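Long-range contacts in fibronectin type III domain-containing protein (PDB 6P2K), which probably hydrolyses the glucan backbone of xyloglucan-type polysaccharides, as a glycoside hydrolase of family 74 whose catalytic part is built of beta-propellers: residues Y630-A635 with G694-A699; W648-S653 with Q661-P666; G700-M705 with L720-S725. All blocks are in the same frame, centred on the assembly; numbering follows the deposited sequence.

All three contacts lie in two successive four-stranded antiparallel sheets of a beta-propeller. Contact 2 pairs the last two strands of the first sheet, contact 3 pairs two middle strands of the second, and contact 1 packs strand 628-634 of the first against residues 694-699 of the second. The centres of contacts 1 and 2 are about 10 Å apart, as are those of contacts 1 and 3; contacts 2 and 3 stand about 13 Å apart. Phe-634 links all three: its CD1 lies 3.6 Å from Ile-650 CD1, and its CE1 3.5 Å from Met-705 CE. Gly-694 of contact 1 lies about 10 Å from a bound zinc ion; contacts 2 and 3 lie away from the metal sites.

Contact 1: residues Y630-A635 with G694-A699; sequences YLMSFA and GGSAGA
The methyl end of Met-632 and the CB of Phe-634 meet residues 694-699 around Ser-696. Met-632 CE lies 3.4 Å from Ala-697 O and 3.8 Å from Ser-696 OG, so the thioether end reaches over the backbone at 696-698. The chain gets there with CG anti to the backbone N (chi1 -175°) and bends at chi2 and chi3. Phe-634 brings its CB to 3.6 Å from Ser-696 OG, while farther out its ring atom CE2 approaches Gly-694 O at 3.9 Å; the ring meets both residues obliquely. No direct hydrogen bond crosses between the segments. Instead one water donates to Ser-696 OG at 2.6 Å and to Met-632 O at 3.1 Å, bridging the serine hydroxyl to the strand backbone.

In the next shell, Glu-619 accepts hydrogen bonds from the backbone N atoms of Gly-695 and Ser-696, and Glu-621 accepts one from that of Gly-698, which helps to fix the course of residues 694-699. Trp-648 meets the Phe-634 ring edge-to-face. At Gly-694, phi 115° and psi -151° would jam a CB against the preceding carbonyl, which calls for glycine. Such face packing between successive four-stranded sheets is characteristic of adjoining blades in a beta-propeller.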
loop_
_atom_site.group_PDB
_atom_site.type_symbol
_atom_site.label_atom_id
_atom_site.label_comp_id
_atom_site.label_asym_id
_atom_site.label_seq_id
_atom_site.Cartn_x
_atom_site.Cartn_y
_atom_site.Cartn_z
ATOM N N TYR B 630 -37.412 -30.362 8.650
ATOM C CA TYR B 630 -37.606 -31.420 7.672
ATOM C C TYR B 630 -36.276 -32.089 7.358
ATOM O O TYR B 630 -35.250 -31.416 7.221
ATOM C CB TYR B 630 -38.230 -30.861 6.391
ATOM C CG TYR B 630 -39.657 -30.392 6.569
ATOM C CD1 TYR B 630 -40.716 -31.288 6.496
ATOM C CD2 TYR B 630 -39.942 -29.057 6.820
ATOM C CE1 TYR B 630 -42.022 -30.867 6.664
ATOM C CE2 TYR B 630 -41.246 -28.626 6.989
ATOM C CZ TYR B 630 -42.282 -29.538 6.909
ATOM O OH TYR B 630 -43.582 -29.120 7.077
ATOM N N LEU B 631 -36.298 -33.416 7.255
ATOM C CA LEU B 631 -35.136 -34.201 6.858
ATOM C C LEU B 631 -35.554 -35.090 5.699
ATOM O O LEU B 631 -36.407 -35.969 5.866
ATOM C CB LEU B 631 -34.606 -35.038 8.026
ATOM C CG LEU B 631 -33.263 -35.746 7.838
ATOM C CD1 LEU B 631 -32.122 -34.736 7.756
ATOM C CD2 LEU B 631 -33.021 -36.737 8.967
ATOM N N MET B 632 -34.961 -34.861 4.529
ATOM C CA MET B 632 -35.401 -35.476 3.284
ATOM C C MET B 632 -34.256 -36.258 2.661
ATOM O O MET B 632 -33.144 -35.736 2.510
ATOM C CB MET B 632 -35.917 -34.408 2.317
ATOM C CG MET B 632 -36.514 -34.946 1.032
ATOM S SD MET B 632 -35.320 -35.036 -0.322
ATOM C CE MET B 632 -35.079 -33.295 -0.672
ATOM N N SER B 633 -34.533 -37.505 2.292
ATOM C CA SER B 633 -33.547 -38.399 1.702
ATOM C C SER B 633 -33.963 -38.794 0.294
ATOM O O SER B 633 -35.125 -39.136 0.052
ATOM C CB SER B 633 -33.378 -39.658 2.563
ATOM O OG SER B 633 -32.759 -40.711 1.837
ATOM N N PHE B 634 -33.004 -38.759 -0.625
ATOM C CA PHE B 634 -33.173 -39.271 -1.981
ATOM C C PHE B 634 -32.188 -40.418 -2.140
ATOM O O PHE B 634 -30.976 -40.192 -2.226
ATOM C CB PHE B 634 -32.939 -38.182 -3.026
ATOM C CG PHE B 634 -32.968 -38.681 -4.448
ATOM C CD1 PHE B 634 -34.007 -39.481 -4.900
ATOM C CD2 PHE B 634 -31.955 -38.340 -5.334
ATOM C CE1 PHE B 634 -34.034 -39.934 -6.208
ATOM C CE2 PHE B 634 -31.976 -38.787 -6.643
ATOM C CZ PHE B 634 -33.016 -39.585 -7.082
ATOM N N ALA B 635 -32.704 -41.641 -2.158
ATOM C CA ALA B 635 -31.870 -42.833 -2.097
ATOM C C ALA B 635 -32.754 -44.036 -2.383
ATOM O O ALA B 635 -33.974 -43.917 -2.517
ATOM C CB ALA B 635 -31.193 -42.972 -0.728
ATOM N N GLY B 694 -28.277 -37.347 -8.074
ATOM C CA GLY B 694 -28.407 -36.297 -7.093
ATOM C C GLY B 694 -29.457 -35.285 -7.522
ATOM O O GLY B 694 -30.414 -35.617 -8.230
ATOM N N GLY B 695 -29.264 -34.040 -7.092
ATOM C CA GLY B 695 -30.110 -32.931 -7.495
ATOM C C GLY B 695 -31.411 -32.786 -6.737
ATOM O O GLY B 695 -32.296 -32.053 -7.197
ATOM N N SER B 696 -31.574 -33.475 -5.616
ATOM C CA SER B 696 -32.726 -33.259 -4.756
ATOM C C SER B 696 -32.441 -32.121 -3.785
ATOM O O SER B 696 -31.295 -31.876 -3.400
ATOM C CB SER B 696 -33.088 -34.532 -3.986
ATOM O OG SER B 696 -32.270 -34.673 -2.843
ATOM N N ALA B 697 -33.498 -31.413 -3.399
ATOM C CA ALA B 697 -33.330 -30.265 -2.522
ATOM C C ALA B 697 -34.633 -29.977 -1.794
ATOM O O ALA B 697 -35.719 -30.367 -2.234
ATOM C CB ALA B 697 -32.871 -29.026 -3.300
ATOM N N GLY B 698 -34.502 -29.278 -0.671
ATOM C CA GLY B 698 -35.647 -28.843 0.099
ATOM C C GLY B 698 -35.425 -27.471 0.695
ATOM O O GLY B 698 -34.329 -27.166 1.173
ATOM N N ALA B 699 -36.457 -26.631 0.658
ATOM C CA ALA B 699 -36.419 -25.306 1.259
ATOM C C ALA B 699 -37.842 -24.781 1.337
ATOM O O ALA B 699 -38.616 -24.950 0.390
ATOM C CB ALA B 699 -35.538 -24.342 0.452
HETATM O O HOH W 1 -32.033 -35.057 -0.268
#

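Contact 2: residues W648-S653 with Q661-P666; sequences WQILLS and QKIFTP
Ile-650 and Ile-663 set their side chains obliquely against each other, CG2 of the former 3.6 Å from CG1 of the latter. With CG1 between the backbone N and the carbonyl carbon (chi1 64°), Ile-663 carries its CD1 onward to 4.0 Å from Leu-652 CB, and thus touches two residues on the same face of strand 648-653. Phe-664 contributes its CB, 3.8 Å from Ile-650 CB, while its ring leads away to stack on Trp-731. On the other face Leu-651 and Lys-662 run side by side, pointing the same way, and Leu-651 CD2 presses on Lys-662 CG at 3.5 Å, tighter than usual for two carbons.

The backbone explains why Ile-663 and Phe-664 both face Ile-650: this is a classic beta bulge in the hairpin that forms the outer edge of its four-stranded blade. Ile-650 O accepts from Ile-663 N at 3.0 Å, nearly end-on to the carbonyl (166°), and more weakly from Phe-664 N; Ile-650 N in turn donates to Phe-664 O. Beyond the bulge, Leu-652 and Gln-661 form a hydrogen-bonded antiparallel pair.

Across the strands, Gln-649 and Lys-662 cross at their polar ends. Lys-662 NZ donates to Gln-649 OE1 at 3.1 Å, tilted 22° from the amide's carbonyl plane. Gln-649 NE2 donates to Leu-642 O, so both ends of the amide are engaged and its rotation is probably fixed.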
loop_
_atom_site.group_PDB
_atom_site.type_symbol
_atom_site.label_atom_id
_atom_site.label_comp_id
_atom_site.label_asym_id
_atom_site.label_seq_id
_atom_site.Cartn_x
_atom_site.Cartn_y
_atom_site.Cartn_z
ATOM N N TRP B 648 -35.104 -45.788 -6.415
ATOM C CA TRP B 648 -34.850 -44.637 -5.561
ATOM C C TRP B 648 -36.164 -43.935 -5.248
ATOM O O TRP B 648 -37.059 -43.860 -6.093
ATOM C CB TRP B 648 -33.879 -43.667 -6.231
ATOM C CG TRP B 648 -32.471 -44.170 -6.277
ATOM C CD1 TRP B 648 -32.062 -45.441 -6.561
ATOM C CD2 TRP B 648 -31.285 -43.412 -6.031
ATOM N NE1 TRP B 648 -30.692 -45.520 -6.510
ATOM C CE2 TRP B 648 -30.190 -44.288 -6.188
ATOM C CE3 TRP B 648 -31.039 -42.077 -5.694
ATOM C CZ2 TRP B 648 -28.869 -43.872 -6.012
ATOM C CZ3 TRP B 648 -29.731 -41.666 -5.525
ATOM C CH2 TRP B 648 -28.661 -42.561 -5.682
ATOM N N GLN B 649 -36.277 -43.432 -4.021
ATOM C CA GLN B 649 -37.503 -42.809 -3.545
ATOM C C GLN B 649 -37.149 -41.571 -2.733
ATOM O O GLN B 649 -36.001 -41.379 -2.326
ATOM C CB GLN B 649 -38.331 -43.778 -2.685
ATOM C CG GLN B 649 -38.534 -45.158 -3.299
ATOM C CD GLN B 649 -39.081 -46.173 -2.306
ATOM O OE1 GLN B 649 -40.042 -46.885 -2.595
ATOM N NE2 GLN B 649 -38.464 -46.244 -1.131
ATOM N N ILE B 650 -38.153 -40.728 -2.502
ATOM C CA ILE B 650 -38.028 -39.588 -1.601
ATOM C C ILE B 650 -38.690 -39.960 -0.282
ATOM O O ILE B 650 -39.894 -40.245 -0.241
ATOM C CB ILE B 650 -38.655 -38.315 -2.191
ATOM C CG1 ILE B 650 -38.001 -37.946 -3.525
ATOM C CG2 ILE B 650 -38.501 -37.160 -1.210
ATOM C CD1 ILE B 650 -36.583 -37.447 -3.392
ATOM N N LEU B 651 -37.904 -39.976 0.788
ATOM C CA LEU B 651 -38.404 -40.244 2.129
ATOM C C LEU B 651 -38.295 -38.976 2.961
ATOM O O LEU B 651 -37.329 -38.218 2.830
ATOM C CB LEU B 651 -37.628 -41.383 2.802
ATOM C CG LEU B 651 -37.534 -42.714 2.050
ATOM C CD1 LEU B 651 -37.057 -43.824 2.971
ATOM C CD2 LEU B 651 -38.868 -43.080 1.436
ATOM N N LEU B 652 -39.288 -38.750 3.815
ATOM C CA LEU B 652 -39.363 -37.538 4.616
ATOM C C LEU B 652 -39.481 -37.898 6.089
ATOM O O LEU B 652 -40.149 -38.873 6.451
ATOM C CB LEU B 652 -40.550 -36.664 4.196
ATOM C CG LEU B 652 -40.484 -35.189 4.598
ATOM C CD1 LEU B 652 -39.307 -34.504 3.925
ATOM C CD2 LEU B 652 -41.789 -34.481 4.258
ATOM N N SER B 653 -38.828 -37.100 6.933
ATOM C CA SER B 653 -38.926 -37.236 8.376
ATOM C C SER B 653 -39.021 -35.850 8.991
ATOM O O SER B 653 -38.318 -34.927 8.565
ATOM C CB SER B 653 -37.715 -37.978 8.963
ATOM O OG SER B 653 -37.593 -37.716 10.355
ATOM N N GLN B 661 -41.360 -41.379 6.179
ATOM C CA GLN B 661 -42.515 -41.654 5.331
ATOM C C GLN B 661 -42.119 -41.548 3.864
ATOM O O GLN B 661 -41.337 -40.672 3.484
ATOM C CB GLN B 661 -43.679 -40.687 5.603
ATOM C CG GLN B 661 -44.135 -40.617 7.050
ATOM C CD GLN B 661 -43.470 -39.486 7.814
ATOM O OE1 GLN B 661 -43.412 -38.349 7.338
ATOM N NE2 GLN B 661 -42.968 -39.791 9.005
ATOM N N LYS B 662 -42.668 -42.448 3.049
ATOM C CA LYS B 662 -42.529 -42.358 1.600
ATOM C C LYS B 662 -43.404 -41.230 1.064
ATOM O O LYS B 662 -44.596 -41.162 1.377
ATOM C CB LYS B 662 -42.941 -43.683 0.954
ATOM C CG LYS B 662 -41.820 -44.480 0.316
ATOM C CD LYS B 662 -42.362 -45.654 -0.490
ATOM C CE LYS B 662 -42.263 -46.954 0.289
ATOM N NZ LYS B 662 -42.123 -48.134 -0.608
ATOM N N ILE B 663 -42.827 -40.344 0.248
ATOM C CA ILE B 663 -43.621 -39.250 -0.310
ATOM C C ILE B 663 -43.465 -39.132 -1.824
ATOM O O ILE B 663 -44.197 -38.371 -2.464
ATOM C CB ILE B 663 -43.290 -37.905 0.366
ATOM C CG1 ILE B 663 -41.842 -37.500 0.099
ATOM C CG2 ILE B 663 -43.591 -37.964 1.860
ATOM C CD1 ILE B 663 -41.558 -36.037 0.397
ATOM N N PHE B 664 -42.523 -39.868 -2.416
ATOM C CA PHE B 664 -42.437 -39.901 -3.873
ATOM C C PHE B 664 -41.765 -41.188 -4.323
ATOM O O PHE B 664 -40.685 -41.530 -3.834
ATOM C CB PHE B 664 -41.681 -38.689 -4.430
ATOM C CG PHE B 664 -42.097 -38.317 -5.827
ATOM C CD1 PHE B 664 -43.418 -38.002 -6.106
ATOM C CD2 PHE B 664 -41.175 -38.296 -6.859
ATOM C CE1 PHE B 664 -43.811 -37.661 -7.390
ATOM C CE2 PHE B 664 -41.561 -37.956 -8.144
ATOM C CZ PHE B 664 -42.883 -37.638 -8.408
ATOM N N THR B 665 -42.400 -41.881 -5.260
ATOM C CA THR B 665 -41.948 -43.155 -5.796
ATOM C C THR B 665 -41.942 -43.096 -7.313
ATOM O O THR B 665 -42.497 -42.169 -7.913
ATOM C CB THR B 665 -42.870 -44.291 -5.323
ATOM O OG1 THR B 665 -44.172 -44.109 -5.893
ATOM C CG2 THR B 665 -42.980 -44.300 -3.807
ATOM N N PRO B 666 -41.304 -44.068 -7.975
ATOM C CA PRO B 666 -41.419 -44.142 -9.442
ATOM C C PRO B 666 -42.853 -44.190 -9.943
ATOM O O PRO B 666 -43.140 -43.646 -11.018
ATOM C CB PRO B 666 -40.659 -45.432 -9.780
ATOM C CG PRO B 666 -39.641 -45.545 -8.704
ATOM C CD PRO B 666 -40.284 -44.998 -7.457
#

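Contact 3: residues G700-M705 with L720-S725; sequences GNKIVM and LGTIQS
Lys-702 places CG anti to its own carbonyl carbon and bends at chi2 (-69°); the rest of the chain is extended and runs beside Thr-722, the two side chains pointing the same way. Thr-722 likewise has OG1 anti to the carbonyl carbon, which presents the hydroxyl to the amine. Lys-702 NZ donates to Thr-722 OG1 at 2.8 Å, and Ser-772 O accepts a further, weak bond from the same nitrogen. Shortening Lys-702 to an alanine removes the amino group and would probably leave Thr-722 OG1 without this donor, with the weak bond to Ser-772 O lost as well and a gap opened where the methylenes lie beside the threonine.

Underneath, the strands are regularly antiparallel, their axes 4.6 Å apart at closest approach. Ile-703 and Gly-721 form the hydrogen-bonded pair: Gly-721 N donates to Ile-703 O at 2.7 Å, nearly straight at 171°, and Ile-703 N donates back to Gly-721 O. Lys-702 with Thr-722 and Val-704 with Leu-720 are the non-hydrogen-bonded pairs on either side of it. At the end of the pairing Ile-723 N reaches Asn-701 O at 2.9 Å from above the carbonyl plane, 38° out of it. A water joins this end as well, accepting from Asn-701 ND2 and donating to Ile-723 O; the amide is held further by Asn-775, whose backbone N donates to OD1.

On the face bearing Ile-703, its CD1 packs 4.2 Å from Ile-723 CD1. These two isoleucines turn to the preceding sheet, Ile-703 on Met-632 and Trp-623, Ile-723 on Tyr-630 and Trp-623. Val-704, Leu-720 and Lys-702 on the other face touch Phe-748 of strand 745-751, so the hairpin is sandwiched between strands of two adjacent sheets, with strands 697-699 and 729-733 flanking it within its own.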
loop_
_atom_site.group_PDB
_atom_site.type_symbol
_atom_site.label_atom_id
_atom_site.label_comp_id
_atom_site.label_asym_id
_atom_site.label_seq_id
_atom_site.Cartn_x
_atom_site.Cartn_y
_atom_site.Cartn_z
ATOM N N GLY B 700 -38.179 -24.155 2.462
ATOM C CA GLY B 700 -39.525 -23.633 2.632
ATOM C C GLY B 700 -40.558 -24.730 2.463
ATOM O O GLY B 700 -40.467 -25.804 3.069
ATOM N N ASN B 701 -41.550 -24.473 1.610
ATOM C CA ASN B 701 -42.594 -25.440 1.302
ATOM C C ASN B 701 -42.338 -26.171 -0.013
ATOM O O ASN B 701 -43.286 -26.638 -0.654
ATOM C CB ASN B 701 -43.961 -24.752 1.267
ATOM C CG ASN B 701 -44.045 -23.666 0.201
ATOM O OD1 ASN B 701 -43.031 -23.244 -0.356
ATOM N ND2 ASN B 701 -45.259 -23.207 -0.082
ATOM N N LYS B 702 -41.077 -26.287 -0.429
ATOM C CA LYS B 702 -40.747 -26.839 -1.736
ATOM C C LYS B 702 -39.711 -27.952 -1.619
ATOM O O LYS B 702 -38.748 -27.849 -0.851
ATOM C CB LYS B 702 -40.227 -25.747 -2.681
ATOM C CG LYS B 702 -41.229 -24.635 -2.971
ATOM C CD LYS B 702 -42.395 -25.126 -3.822
ATOM C CE LYS B 702 -43.496 -24.078 -3.895
ATOM N NZ LYS B 702 -44.579 -24.448 -4.848
ATOM N N ILE B 703 -39.924 -29.013 -2.396
ATOM C CA ILE B 703 -38.995 -30.131 -2.529
ATOM C C ILE B 703 -38.877 -30.459 -4.011
ATOM O O ILE B 703 -39.878 -30.450 -4.735
ATOM C CB ILE B 703 -39.465 -31.365 -1.730
ATOM C CG1 ILE B 703 -39.548 -31.046 -0.238
ATOM C CG2 ILE B 703 -38.539 -32.552 -1.965
ATOM C CD1 ILE B 703 -40.368 -32.043 0.550
ATOM N N VAL B 704 -37.656 -30.742 -4.467
ATOM C CA VAL B 704 -37.399 -31.051 -5.868
ATOM C C VAL B 704 -36.547 -32.312 -5.951
ATOM O O VAL B 704 -35.757 -32.611 -5.053
ATOM C CB VAL B 704 -36.713 -29.869 -6.597
ATOM C CG1 VAL B 704 -35.364 -29.555 -5.962
ATOM C CG2 VAL B 704 -36.563 -30.141 -8.094
ATOM N N MET B 705 -36.734 -33.068 -7.032
ATOM C CA MET B 705 -35.918 -34.241 -7.320
ATOM C C MET B 705 -35.963 -34.497 -8.821
ATOM O O MET B 705 -36.807 -33.952 -9.538
ATOM C CB MET B 705 -36.394 -35.469 -6.534
ATOM C CG MET B 705 -37.804 -35.934 -6.875
ATOM S SD MET B 705 -37.857 -37.092 -8.261
ATOM C CE MET B 705 -36.854 -38.432 -7.625
ATOM N N LEU B 720 -41.431 -31.289 -8.706
ATOM C CA LEU B 720 -41.465 -30.292 -7.647
ATOM C C LEU B 720 -42.668 -30.569 -6.757
ATOM O O LEU B 720 -43.805 -30.612 -7.238
ATOM C CB LEU B 720 -41.542 -28.879 -8.232
ATOM C CG LEU B 720 -41.560 -27.718 -7.234
ATOM C CD1 LEU B 720 -40.153 -27.417 -6.733
ATOM C CD2 LEU B 720 -42.198 -26.483 -7.849
ATOM N N GLY B 721 -42.417 -30.754 -5.467
ATOM C CA GLY B 721 -43.468 -30.996 -4.491
ATOM C C GLY B 721 -43.670 -29.774 -3.613
ATOM O O GLY B 721 -42.709 -29.078 -3.271
ATOM N N THR B 722 -44.925 -29.518 -3.255
ATOM C CA THR B 722 -45.288 -28.413 -2.378
ATOM C C THR B 722 -45.886 -28.972 -1.097
ATOM O O THR B 722 -46.803 -29.800 -1.143
ATOM C CB THR B 722 -46.278 -27.460 -3.056
ATOM O OG1 THR B 722 -45.706 -26.959 -4.272
ATOM C CG2 THR B 722 -46.603 -26.290 -2.136
ATOM N N ILE B 723 -45.364 -28.519 0.040
ATOM C CA ILE B 723 -45.812 -28.996 1.344
ATOM C C ILE B 723 -47.116 -28.287 1.695
ATOM O O ILE B 723 -47.130 -27.080 1.952
ATOM C CB ILE B 723 -44.749 -28.761 2.421
ATOM C CG1 ILE B 723 -43.403 -29.337 1.973
ATOM C CG2 ILE B 723 -45.191 -29.367 3.746
ATOM C CD1 ILE B 723 -42.315 -29.240 3.029
ATOM N N GLN B 724 -48.214 -29.036 1.706
ATOM C CA GLN B 724 -49.493 -28.472 2.100
ATOM C C GLN B 724 -49.538 -28.269 3.616
ATOM O O GLN B 724 -48.705 -28.786 4.367
ATOM C CB GLN B 724 -50.641 -29.371 1.642
ATOM C CG GLN B 724 -50.587 -29.743 0.168
ATOM C CD GLN B 724 -50.626 -28.530 -0.742
ATOM O OE1 GLN B 724 -49.704 -28.297 -1.526
ATOM N NE2 GLN B 724 -51.699 -27.755 -0.649
ATOM N N SER B 725 -50.537 -27.499 4.063
ATOM C CA SER B 725 -50.657 -27.184 5.483
ATOM C C SER B 725 -51.037 -28.395 6.324
ATOM O O SER B 725 -50.790 -28.391 7.534
ATOM C CB SER B 725 -51.686 -26.072 5.696
ATOM O OG SER B 725 -51.611 -25.113 4.657
HETATM O O HOH W 2 -47.397 -24.663 0.693
#